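Local coordinates for putative molybdenum cofactor biosynthesis protein (Corynebacterium diphtheriae, PDB 2G2C), which probably takes part in molybdenum cofactor biosynthesis and probably binds molybdopterin, though its exact function is not established, at residues 12-15 with 16-19; 58-61 with 62-66; 80-83 with 84-87; 128-131 with 132-135. All coordinates share one frame; numbering follows the deposited sequence. Where two conformers were deposited one is given.

Interaction 1 of 4, residues 12-15 with 16-19; sequences VVSD and RIST
S14 meets I17 through both its polar tip and its methylene, and this pair forms the tight half of the contact. S14 is the N-cap of helix 15-19: its OG accepts the amide of I17 at 3.0 Å from I17 N, with a nearly straight N-H...O angle of 171°. The torsion explains the reach, since OG stands opposite the backbone N (chi1 170°), swung to the carbonyl side and over the first turn. From there it also lies 3.3 Å from I17 CG1. The backbone carbonyl of the same serine is used as well, S14 O accepting from S18 N at 3.0 Å, so one residue satisfies two amides of the opening turn. D15 O continues the helical pattern by taking T19 N at 3.1 Å. Deeper in, the isoleucine tip closes an apolar patch: I17 CD1 lies 3.7 Å from S14 CB and 3.8 Å from CG1 of the buried V12, whose side chain it crosses at about a right angle.

The other side is looser. R16 and T19 are exposed, and R16 bends away at chi2 and chi3, bringing little more than its CB near the cap. T19 turns its hydroxyl back to its own turn, OG1 donating to R16 O at 3.2 Å from above the carbonyl plane.

The D15 carboxylate points out of the contact, bound to K84 NZ and E53 N. Strand 5-13 thus runs directly into the capped helix, which rests on strand 42-51 through I17 and S18 against V50, while V13 faces V51.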
ATOM      1  N   VAL A  12       0.272   7.757  -3.115  1.00 11.72           N
ATOM      2  CA  VAL A  12      -0.963   8.385  -2.682  1.00 11.44           C
ATOM      3  C   VAL A  12      -1.836   8.630  -3.923  1.00 11.82           C
ATOM      4  O   VAL A  12      -1.399   9.236  -4.883  1.00 12.77           O
ATOM      5  CB  VAL A  12      -0.672   9.702  -1.913  1.00 11.83           C
ATOM      6  CG1 VAL A  12      -1.945  10.468  -1.677  1.00 12.11           C
ATOM      7  CG2 VAL A  12       0.051   9.386  -0.603  1.00 13.67           C
ATOM      8  N   VAL A  13      -3.060   8.123  -3.885  1.00 11.90           N
ATOM      9  CA  VAL A  13      -3.920   8.107  -5.055  1.00 12.36           C
ATOM     10  C   VAL A  13      -5.062   9.109  -4.795  1.00 13.24           C
ATOM     11  O   VAL A  13      -5.937   8.867  -3.935  1.00 13.49           O
ATOM     12  CB  VAL A  13      -4.484   6.668  -5.303  1.00 12.32           C
ATOM     13  CG1 VAL A  13      -5.374   6.614  -6.551  1.00 14.34           C
ATOM     14  CG2 VAL A  13      -3.334   5.609  -5.367  1.00 12.94           C
ATOM     15  N   SER A  14      -5.023  10.235  -5.511  1.00 13.72           N
ATOM     16  CA  SER A  14      -5.979  11.322  -5.243  1.00 14.60           C
ATOM     17  C   SER A  14      -5.900  12.389  -6.291  1.00 15.01           C
ATOM     18  O   SER A  14      -4.836  12.941  -6.503  1.00 15.42           O
ATOM     19  CB  SER A  14      -5.625  11.998  -3.910  1.00 15.90           C
ATOM     20  OG  SER A  14      -6.381  13.215  -3.715  1.00 16.83           O
ATOM     21  N   ASP A  15      -7.022  12.666  -6.931  1.00 15.37           N
ATOM     22  CA  ASP A  15      -7.075  13.743  -7.914  1.00 16.07           C
ATOM     23  C   ASP A  15      -6.721  15.085  -7.269  1.00 17.90           C
ATOM     24  O   ASP A  15      -5.862  15.800  -7.791  1.00 17.78           O
ATOM     25  CB  ASP A  15      -8.446  13.775  -8.571  1.00 16.74           C
ATOM     26  CG  ASP A  15      -8.643  12.607  -9.530  1.00 18.30           C
ATOM     27  OD1 ASP A  15      -7.626  12.029  -9.929  1.00 19.97           O
ATOM     28  OD2 ASP A  15      -9.796  12.321  -9.922  1.00 23.67           O
ATOM     29  N   ARG A  16      -7.317  15.379  -6.117  1.00 19.71           N
ATOM     30  CA  ARG A  16      -7.125  16.697  -5.474  1.00 21.33           C
ATOM     31  C   ARG A  16      -5.705  16.882  -4.948  1.00 20.35           C
ATOM     32  O   ARG A  16      -5.109  17.960  -5.095  1.00 21.04           O
ATOM     33  CB  ARG A  16      -8.140  16.908  -4.359  1.00 23.01           C
ATOM     34  CG  ARG A  16      -9.617  16.946  -4.814  1.00 28.85           C
ATOM     35  CD  ARG A  16     -10.091  18.351  -5.133  1.00 41.14           C
ATOM     36  NE  ARG A  16      -9.772  19.294  -4.061  1.00 32.52           N
ATOM     37  CZ  ARG A  16     -10.145  20.572  -4.031  1.00 54.63           C
ATOM     38  NH1 ARG A  16     -10.866  21.095  -5.022  1.00 41.74           N
ATOM     39  NH2 ARG A  16      -9.795  21.331  -2.996  1.00 42.28           N
ATOM     40  N   ILE A  17      -5.120  15.850  -4.358  1.00 18.61           N
ATOM     41  CA  ILE A  17      -3.737  16.015  -3.917  1.00 18.13           C
ATOM     42  C   ILE A  17      -2.827  16.140  -5.142  1.00 19.40           C
ATOM     43  O   ILE A  17      -1.896  16.948  -5.141  1.00 20.71           O
ATOM     44  CB  ILE A  17      -3.297  14.854  -2.978  1.00 17.73           C
ATOM     45  CG1 ILE A  17      -4.246  14.775  -1.770  1.00 17.79           C
ATOM     46  CG2 ILE A  17      -1.833  15.042  -2.546  1.00 17.24           C
ATOM     47  CD1 ILE A  17      -4.062  13.548  -0.892  1.00 17.87           C
ATOM     48  N   SER A  18      -3.118  15.366  -6.195  1.00 20.15           N
ATOM     49  CA  SER A  18      -2.307  15.376  -7.424  1.00 21.51           C
ATOM     50  C   SER A  18      -2.171  16.756  -8.050  1.00 22.43           C
ATOM     51  O   SER A  18      -1.081  17.157  -8.490  1.00 22.63           O
ATOM     52  CB  SER A  18      -2.863  14.383  -8.468  1.00 20.77           C
ATOM     53  OG  SER A  18      -1.963  14.275  -9.575  1.00 26.38           O
ATOM     54  N   THR A  19      -3.280  17.478  -8.077  1.00 22.85           N
ATOM     55  CA  THR A  19      -3.293  18.842  -8.633  1.00 24.82           C
ATOM     56  C   THR A  19      -2.762  19.883  -7.632  1.00 25.85           C
ATOM     57  O   THR A  19      -2.340  20.988  -8.025  1.00 26.69           O
ATOM     58  CB  THR A  19      -4.699  19.226  -9.091  1.00 25.38           C
ATOM     59  OG1 THR A  19      -5.575  19.250  -7.957  1.00 27.36           O
ATOM     60  CG2 THR A  19      -5.237  18.221 -10.103  1.00 25.33           C
TER

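Interaction 2 of 4, residues 58-61 with 62-66; sequences VVEA and IATAL
About two and a half turns of helix 55-67 make up this contact, with V58 and I62 meeting a turn apart on the same face in an i to i+4 pairing. V58 CG1 lies 3.8 Å from I62 CD1, the two side chains crossing at a slant. For I62, chi1 of -66° sets CG1 opposite its own carbonyl carbon and back toward the preceding turn; CG1 consequently comes 3.4 Å from V58 O and carries CD1 to the valine methyl.

The backbone evidence for a regular alpha helix is four consecutive i to i+4 bonds. I62 N donates to V58 O at 2.9 Å, with an N-H...O angle of 165°, and A63 N reaches V59 O at the same 2.9 Å. T64 N to E60 O and A65 N to A61 O follow, each at 3.0 Å. The outer face differs in character: E60 is exposed, its chain extended outward, while T64 CB lies 3.3 Å from E60 O.

The alanines A61 and A65 face the sheet, A61 against I11 and A65 against A9 of strand 5-13, with A65 also meeting I73 of strand 72-76. Both V58 and I62 are buried: V58 packs on V13 of strand 5-13 and A90 of helix 87-92, I62 on I11 and T91 of the same two elements. The helix therefore packs on the central parallel strands, and helix 87-92 lies against V58, V59 and I62.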
ATOM      1  N   VAL A  58      -2.370   4.003 -11.297  1.00 10.28           N
ATOM      2  CA  VAL A  58      -1.914   3.170 -10.165  1.00 11.14           C
ATOM      3  C   VAL A  58      -1.019   2.009 -10.642  1.00 10.36           C
ATOM      4  O   VAL A  58       0.050   1.745 -10.081  1.00 11.93           O
ATOM      5  CB  VAL A  58      -3.105   2.711  -9.326  1.00 11.66           C
ATOM      6  CG1 VAL A  58      -2.682   1.741  -8.225  1.00 12.19           C
ATOM      7  CG2 VAL A  58      -3.812   3.933  -8.742  1.00 11.44           C
ATOM      8  N   VAL A  59      -1.433   1.341 -11.730  1.00 10.85           N
ATOM      9  CA  VAL A  59      -0.564   0.314 -12.320  1.00 11.11           C
ATOM     10  C   VAL A  59       0.832   0.835 -12.622  1.00 11.52           C
ATOM     11  O   VAL A  59       1.820   0.169 -12.303  1.00 12.40           O
ATOM     12  CB  VAL A  59      -1.164  -0.319 -13.626  1.00 11.54           C
ATOM     13  CG1 VAL A  59      -0.087  -1.186 -14.363  1.00 11.26           C
ATOM     14  CG2 VAL A  59      -2.381  -1.134 -13.280  1.00 10.54           C
ATOM     15  N   GLU A  60       0.912   2.015 -13.248  1.00 11.45           N
ATOM     16  CA  GLU A  60       2.233   2.559 -13.606  1.00 12.62           C
ATOM     17  C   GLU A  60       3.050   2.817 -12.346  1.00 12.07           C
ATOM     18  O   GLU A  60       4.231   2.508 -12.290  1.00 12.00           O
ATOM     19  CB  GLU A  60       2.073   3.845 -14.393  1.00 13.89           C
ATOM     20  CG  GLU A  60       3.356   4.494 -14.751  1.00 17.90           C
ATOM     21  CD  GLU A  60       3.143   5.783 -15.519  1.00 25.44           C
ATOM     22  OE1 GLU A  60       2.233   6.604 -15.152  1.00 25.90           O
ATOM     23  OE2 GLU A  60       3.887   5.975 -16.504  1.00 27.25           O
ATOM     24  N   ALA A  61       2.416   3.409 -11.329  1.00 11.36           N
ATOM     25  CA  ALA A  61       3.126   3.681 -10.074  1.00 11.73           C
ATOM     26  C   ALA A  61       3.624   2.413  -9.354  1.00 10.64           C
ATOM     27  O   ALA A  61       4.741   2.386  -8.812  1.00 12.68           O
ATOM     28  CB  ALA A  61       2.256   4.530  -9.157  1.00 11.67           C
ATOM     29  N   ILE A  62       2.780   1.360  -9.324  1.00 10.27           N
ATOM     30  CA  ILE A  62       3.212   0.131  -8.684  1.00  9.66           C
ATOM     31  C   ILE A  62       4.343  -0.552  -9.461  1.00 10.28           C
ATOM     32  O   ILE A  62       5.331  -1.003  -8.858  1.00 11.33           O
ATOM     33  CB  ILE A  62       2.025  -0.844  -8.506  1.00  9.26           C
ATOM     34  CG1 ILE A  62       1.005  -0.253  -7.503  1.00 11.51           C
ATOM     35  CG2 ILE A  62       2.519  -2.170  -8.011  1.00 11.39           C
ATOM     36  CD1 ILE A  62      -0.306  -1.093  -7.343  1.00 11.30           C
ATOM     37  N   ALA A  63       4.177  -0.668 -10.784  1.00 10.67           N
ATOM     38  CA  ALA A  63       5.173  -1.338 -11.614  1.00 11.23           C
ATOM     39  C   ALA A  63       6.519  -0.582 -11.484  1.00 11.95           C
ATOM     40  O   ALA A  63       7.591  -1.195 -11.390  1.00 11.71           O
ATOM     41  CB  ALA A  63       4.734  -1.351 -13.060  1.00 12.15           C
ATOM     42  N   THR A  64       6.466   0.751 -11.482  1.00 11.72           N
ATOM     43  CA  THR A  64       7.683   1.542 -11.308  1.00 12.63           C
ATOM     44  C   THR A  64       8.359   1.264  -9.954  1.00 12.32           C
ATOM     45  O   THR A  64       9.583   1.057  -9.865  1.00 13.63           O
ATOM     46  CB  THR A  64       7.383   3.039 -11.480  1.00 13.90           C
ATOM     47  OG1 THR A  64       7.007   3.286 -12.846  1.00 15.56           O
ATOM     48  CG2 THR A  64       8.597   3.849 -11.118  1.00 13.17           C
ATOM     49  N   ALA A  65       7.566   1.277  -8.882  1.00 11.32           N
ATOM     50  CA  ALA A  65       8.169   1.000  -7.582  1.00 11.76           C
ATOM     51  C   ALA A  65       8.791  -0.402  -7.515  1.00 11.73           C
ATOM     52  O   ALA A  65       9.884  -0.585  -6.961  1.00 12.58           O
ATOM     53  CB  ALA A  65       7.155   1.176  -6.482  1.00 12.47           C
ATOM     54  N   LEU A  66       8.099  -1.405  -8.069  1.00 12.20           N
ATOM     55  CA  LEU A  66       8.644  -2.768  -8.089  1.00 11.69           C
ATOM     56  C   LEU A  66       9.973  -2.809  -8.870  1.00 12.13           C
ATOM     57  O   LEU A  66      10.891  -3.476  -8.453  1.00 14.71           O
ATOM     58  CB  LEU A  66       7.647  -3.744  -8.702  1.00 11.91           C
ATOM     59  CG  LEU A  66       6.388  -3.973  -7.846  1.00 10.49           C
ATOM     60  CD1 LEU A  66       5.343  -4.675  -8.725  1.00 13.01           C
ATOM     61  CD2 LEU A  66       6.659  -4.823  -6.604  1.00 12.91           C
TER

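Interaction 3 of 4, residues 80-83 with 84-87; sequences GIRA and KNQT
A type I beta turn from R82 to N85 shapes this part of the loop between strand 72-76 and helix 87-92, and the side chains of R82 and K84 lie next to each other along it. The turn is closed by N85 N donating to R82 O at 3.0 Å, with an N-H...O angle of 148°; the amide comes from well above the carbonyl plane. N85 is the centre of an inverse gamma turn, and its CB lies 3.2 Å from G80 O and 3.4 Å from R82 O.

The segment follows the glycine-rich G77-G80 stretch after strand 72-76, in a region that in MoCF_biosynth relatives is probably near the molybdopterin site; here a bound sodium ion lies close to G80. On the outer side of the turn the K84 chain, extended beyond CG, lays its aliphatic CE over the centre of one face of the R82 guanidinium, 3.3 Å from CZ. This holds for one of two deposited R82 conformers and is therefore doubtful. R82 NH2 is 3.8 Å from K84 NZ, but the lysine ammonium has a salt bridge to D15, which probably offsets the like charge. A water at the guanidinium edge, in its plane, accepts from R82 NH2 at 3.2 Å and from K84 N at 3.2 Å, bridging side chain and turn backbone. T87 OG1, at the start of helix 87-92, donates to G77 O.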
ATOM      1  N   GLY A  80     -12.768   3.163  -3.111  1.00 12.28           N
ATOM      2  CA  GLY A  80     -14.243   3.161  -3.112  1.00 11.52           C
ATOM      3  C   GLY A  80     -14.836   2.613  -4.408  1.00 11.78           C
ATOM      4  O   GLY A  80     -14.183   1.900  -5.169  1.00 10.96           O
ATOM      5  N   ILE A  81     -16.080   3.003  -4.668  1.00 11.40           N
ATOM      6  CA  ILE A  81     -16.886   2.392  -5.722  1.00 12.85           C
ATOM      7  C   ILE A  81     -17.069   3.309  -6.961  1.00 13.31           C
ATOM      8  O   ILE A  81     -17.623   2.862  -7.983  1.00 14.70           O
ATOM      9  CB  ILE A  81     -18.261   1.864  -5.202  1.00 13.91           C
ATOM     10  CG1 ILE A  81     -18.783   0.697  -6.085  1.00 15.00           C
ATOM     11  CG2 ILE A  81     -19.253   3.017  -5.010  1.00 13.78           C
ATOM     12  CD1 ILE A  81     -17.870  -0.580  -6.011  1.00 16.42           C
ATOM     13  N   ARG A  82     -16.596   4.564  -6.892  1.00 13.98           N
ATOM     14  CA  ARG A  82     -16.597   5.438  -8.064  0.50 13.88           C
ATOM     15  C   ARG A  82     -15.878   4.748  -9.224  1.00 13.50           C
ATOM     16  O   ARG A  82     -14.961   3.944  -9.010  1.00 13.21           O
ATOM     17  CB  ARG A  82     -15.885   6.754  -7.751  0.50 15.12           C
ATOM     18  CG  ARG A  82     -16.637   7.669  -6.797  0.50 18.90           C
ATOM     19  CD  ARG A  82     -16.057   9.094  -6.817  0.50 19.60           C
ATOM     20  NE  ARG A  82     -15.887   9.611  -8.181  0.50 21.63           N
ATOM     21  CZ  ARG A  82     -15.813  10.901  -8.518  0.50 28.51           C
ATOM     22  NH1 ARG A  82     -15.917  11.854  -7.598  0.50 20.08           N
ATOM     23  NH2 ARG A  82     -15.642  11.225  -9.789  0.50 19.53           N
ATOM     24  N   ALA A  83     -16.275   5.068 -10.454  1.00 13.80           N
ATOM     25  CA  ALA A  83     -15.620   4.475 -11.607  1.00 13.05           C
ATOM     26  C   ALA A  83     -14.090   4.626 -11.551  1.00 13.37           C
ATOM     27  O   ALA A  83     -13.374   3.688 -11.921  1.00 14.91           O
ATOM     28  CB  ALA A  83     -16.172   5.055 -12.916  1.00 13.87           C
ATOM     29  N   LYS A  84     -13.596   5.803 -11.134  1.00 12.91           N
ATOM     30  CA  LYS A  84     -12.152   6.062 -11.142  1.00 13.36           C
ATOM     31  C   LYS A  84     -11.405   5.421  -9.973  1.00 12.11           C
ATOM     32  O   LYS A  84     -10.167   5.418  -9.960  1.00 11.60           O
ATOM     33  CB  LYS A  84     -11.906   7.573 -11.066  1.00 14.49           C
ATOM     34  CG  LYS A  84     -12.399   8.257  -9.747  1.00 17.30           C
ATOM     35  CD  LYS A  84     -12.195   9.796  -9.799  1.00 19.94           C
ATOM     36  CE  LYS A  84     -12.513  10.453  -8.460  1.00 24.30           C
ATOM     37  NZ  LYS A  84     -12.098  11.880  -8.445  1.00 26.89           N
ATOM     38  N   ASN A  85     -12.162   4.883  -9.002  1.00 10.64           N
ATOM     39  CA  ASN A  85     -11.548   4.230  -7.841  1.00 10.62           C
ATOM     40  C   ASN A  85     -11.137   2.816  -8.227  1.00 10.98           C
ATOM     41  O   ASN A  85     -11.917   1.855  -8.090  1.00 11.01           O
ATOM     42  CB  ASN A  85     -12.542   4.129  -6.675  1.00 11.00           C
ATOM     43  CG  ASN A  85     -12.905   5.445  -6.091  1.00 14.04           C
ATOM     44  OD1 ASN A  85     -12.163   6.426  -6.174  1.00 13.79           O
ATOM     45  ND2 ASN A  85     -14.046   5.464  -5.456  1.00 13.77           N
ATOM     46  N   GLN A  86      -9.914   2.692  -8.736  1.00 10.15           N
ATOM     47  CA  GLN A  86      -9.450   1.424  -9.319  1.00  9.88           C
ATOM     48  C   GLN A  86      -8.151   0.939  -8.632  1.00 10.21           C
ATOM     49  O   GLN A  86      -7.434   0.090  -9.171  1.00 10.95           O
ATOM     50  CB  GLN A  86      -9.225   1.599 -10.816  1.00 10.65           C
ATOM     51  CG  GLN A  86     -10.461   1.868 -11.643  1.00 11.82           C
ATOM     52  CD  GLN A  86     -11.406   0.687 -11.720  1.00 11.27           C
ATOM     53  OE1 GLN A  86     -12.654   0.841 -11.592  1.00 16.96           O
ATOM     54  NE2 GLN A  86     -10.830  -0.505 -11.857  1.00 11.84           N
ATOM     55  N   THR A  87      -7.863   1.457  -7.432  1.00 10.47           N
ATOM     56  CA  THR A  87      -6.643   0.987  -6.773  1.00  9.38           C
ATOM     57  C   THR A  87      -6.647  -0.529  -6.524  1.00  9.96           C
ATOM     58  O   THR A  87      -5.663  -1.183  -6.817  1.00 10.66           O
ATOM     59  CB  THR A  87      -6.367   1.757  -5.494  1.00  9.29           C
ATOM     60  OG1 THR A  87      -6.283   3.143  -5.849  1.00 10.89           O
ATOM     61  CG2 THR A  87      -5.097   1.261  -4.802  1.00 11.09           C
TER
HETATM   62  O   HOH W   1     -15.504   8.396 -11.231  1.00 14.33           O

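Interaction 4 of 4, residues 128-131 with 132-135; sequences GRDD and HAAL
The imidazole of H132 and the carboxylate of D131 lie side by side, pointing the same way, their planes 27° apart. D131 OD1 comes to the edge of the ring, near its plane, 3.2 Å from CD2, a carbon-edge approach rather than a bond to a ring nitrogen; NE2 is farther, 4.0 Å from the same OD1. If the histidine were protonated, this carboxylate would probably stabilise it. D130 approaches the ring obliquely, its OD1 being nearer the stem, 3.4 Å from H132 CB.

The second carboxylate does its work on the backbone. With chi1 at 62°, D130 holds CG between its own N and carbonyl carbon, bringing OD1 over the next residues to accept H132 N at 2.9 Å. The amide arrives from above the carboxylate plane. Meanwhile D130 O accepts A133 N at 3.0 Å, so both oxygen types of one residue grip successive amides. On the inner side, the buried A133 points its CB at the chain, 3.3 Å from G128 O, a carbonyl that this packing buries without any hydrogen-bond partner in the model.

A133 also touches L164 of helix 157-165, and its O accepts from R71. The i to i+2 side-chain bond is an Asx turn, here superposed on a type I beta turn from D130 to A133, and the pair reverses the chain in the hairpin connection between antiparallel strands 124-126 and 135-139.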
ATOM      1  N   GLY A 128       4.900 -12.577  -5.145  1.00 10.74           N
ATOM      2  CA  GLY A 128       5.642 -13.827  -5.371  1.00 12.25           C
ATOM      3  C   GLY A 128       5.827 -14.511  -4.044  1.00 12.65           C
ATOM      4  O   GLY A 128       5.264 -14.070  -3.017  1.00 12.58           O
ATOM      5  N   ARG A 129       6.667 -15.543  -4.039  1.00 12.34           N
ATOM      6  CA  ARG A 129       6.844 -16.335  -2.832  1.00 12.74           C
ATOM      7  C   ARG A 129       8.265 -16.460  -2.304  0.50 13.56           C
ATOM      8  O   ARG A 129       8.533 -17.238  -1.391  0.50 12.72           O
ATOM      9  CB  ARG A 129       6.037 -17.649  -2.879  1.00 12.29           C
ATOM     10  CG  ARG A 129       4.521 -17.410  -3.085  1.00 11.34           C
ATOM     11  CD  ARG A 129       3.823 -16.854  -1.820  1.00 13.04           C
ATOM     12  NE  ARG A 129       3.717 -17.921  -0.806  1.00 11.99           N
ATOM     13  CZ  ARG A 129       2.768 -18.871  -0.787  1.00 11.01           C
ATOM     14  NH1 ARG A 129       1.772 -18.833  -1.685  1.00 11.26           N
ATOM     15  NH2 ARG A 129       2.811 -19.847   0.134  1.00 12.45           N
ATOM     16  N   ASP A 130       9.152 -15.624  -2.835  1.00 13.49           N
ATOM     17  CA  ASP A 130      10.564 -15.756  -2.580  1.00 14.20           C
ATOM     18  C   ASP A 130      11.127 -14.422  -2.115  1.00 14.43           C
ATOM     19  O   ASP A 130      10.361 -13.452  -1.886  1.00 14.40           O
ATOM     20  CB  ASP A 130      11.317 -16.281  -3.805  1.00 15.45           C
ATOM     21  CG  ASP A 130      11.240 -15.351  -5.010  1.00 17.86           C
ATOM     22  OD1 ASP A 130      11.026 -14.113  -4.909  1.00 14.53           O
ATOM     23  OD2 ASP A 130      11.455 -15.895  -6.123  1.00 24.76           O
ATOM     24  N   ASP A 131      12.455 -14.358  -2.027  1.00 13.99           N
ATOM     25  CA  ASP A 131      13.109 -13.173  -1.434  1.00 14.86           C
ATOM     26  C   ASP A 131      13.196 -11.943  -2.345  1.00 15.24           C
ATOM     27  O   ASP A 131      13.833 -10.900  -1.996  1.00 16.47           O
ATOM     28  CB  ASP A 131      14.440 -13.537  -0.755  1.00 16.50           C
ATOM     29  CG  ASP A 131      15.518 -13.954  -1.729  1.00 20.40           C
ATOM     30  OD1 ASP A 131      15.275 -13.947  -2.946  1.00 22.33           O
ATOM     31  OD2 ASP A 131      16.630 -14.285  -1.228  1.00 23.56           O
ATOM     32  N   HIS A 132      12.565 -12.065  -3.522  1.00 13.51           N
ATOM     33  CA  HIS A 132      12.397 -10.931  -4.414  1.00 13.98           C
ATOM     34  C   HIS A 132      10.961 -10.397  -4.372  1.00 13.47           C
ATOM     35  O   HIS A 132      10.681  -9.338  -4.952  1.00 14.86           O
ATOM     36  CB  HIS A 132      12.766 -11.308  -5.836  1.00 14.67           C
ATOM     37  CG  HIS A 132      14.246 -11.341  -6.067  1.00 19.02           C
ATOM     38  ND1 HIS A 132      14.831 -10.943  -7.252  1.00 24.36           N
ATOM     39  CD2 HIS A 132      15.259 -11.699  -5.237  1.00 21.33           C
ATOM     40  CE1 HIS A 132      16.143 -11.069  -7.144  1.00 23.99           C
ATOM     41  NE2 HIS A 132      16.429 -11.529  -5.935  1.00 22.38           N
ATOM     42  N   ALA A 133      10.067 -11.122  -3.702  1.00 12.48           N
ATOM     43  CA  ALA A 133       8.634 -10.764  -3.730  1.00 11.46           C
ATOM     44  C   ALA A 133       8.384  -9.515  -2.898  1.00 11.78           C
ATOM     45  O   ALA A 133       9.098  -9.289  -1.922  1.00 12.43           O
ATOM     46  CB  ALA A 133       7.781 -11.923  -3.218  1.00 13.11           C
ATOM     47  N   ALA A 134       7.380  -8.733  -3.299  1.00 11.16           N
ATOM     48  CA  ALA A 134       6.979  -7.549  -2.559  1.00 10.02           C
ATOM     49  C   ALA A 134       5.607  -7.757  -1.917  1.00 11.37           C
ATOM     50  O   ALA A 134       4.788  -8.534  -2.420  1.00 10.93           O
ATOM     51  CB  ALA A 134       6.929  -6.351  -3.473  1.00 11.45           C
ATOM     52  N   LEU A 135       5.386  -7.066  -0.807  1.00 10.45           N
ATOM     53  CA  LEU A 135       4.080  -6.984  -0.160  1.00 10.89           C
ATOM     54  C   LEU A 135       3.427  -5.659  -0.551  1.00  9.63           C
ATOM     55  O   LEU A 135       4.069  -4.617  -0.430  1.00 10.95           O
ATOM     56  CB  LEU A 135       4.285  -6.977   1.343  1.00 11.64           C
ATOM     57  CG  LEU A 135       3.053  -6.730   2.210  1.00 11.06           C
ATOM     58  CD1 LEU A 135       2.032  -7.901   2.104  1.00 12.11           C
ATOM     59  CD2 LEU A 135       3.521  -6.529   3.661  1.00 13.58           C
TER

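In the fold
Interaction 2 is the most deeply set, an apolar helix face on the sheet; the other three are surface contacts dominated by capping and turn bonds. Interactions 1 and 3 lie at one end of the sheet, joined by a salt bridge of 2.8 Å from D15 OD2 to K84 NZ. Interaction 2 touches both by packing alone, V58 CG2 lying 3.8 Å from V13 CG1 and 3.9 Å from T87 OG1. Interaction 4 lies across the chain's centre from interaction 1, their own centres about 29 Å apart, but reaches interaction 2 where L66 CD2 meets A134 CB at 3.5 Å. Helix 55-67 therefore spans the distance between the two ends.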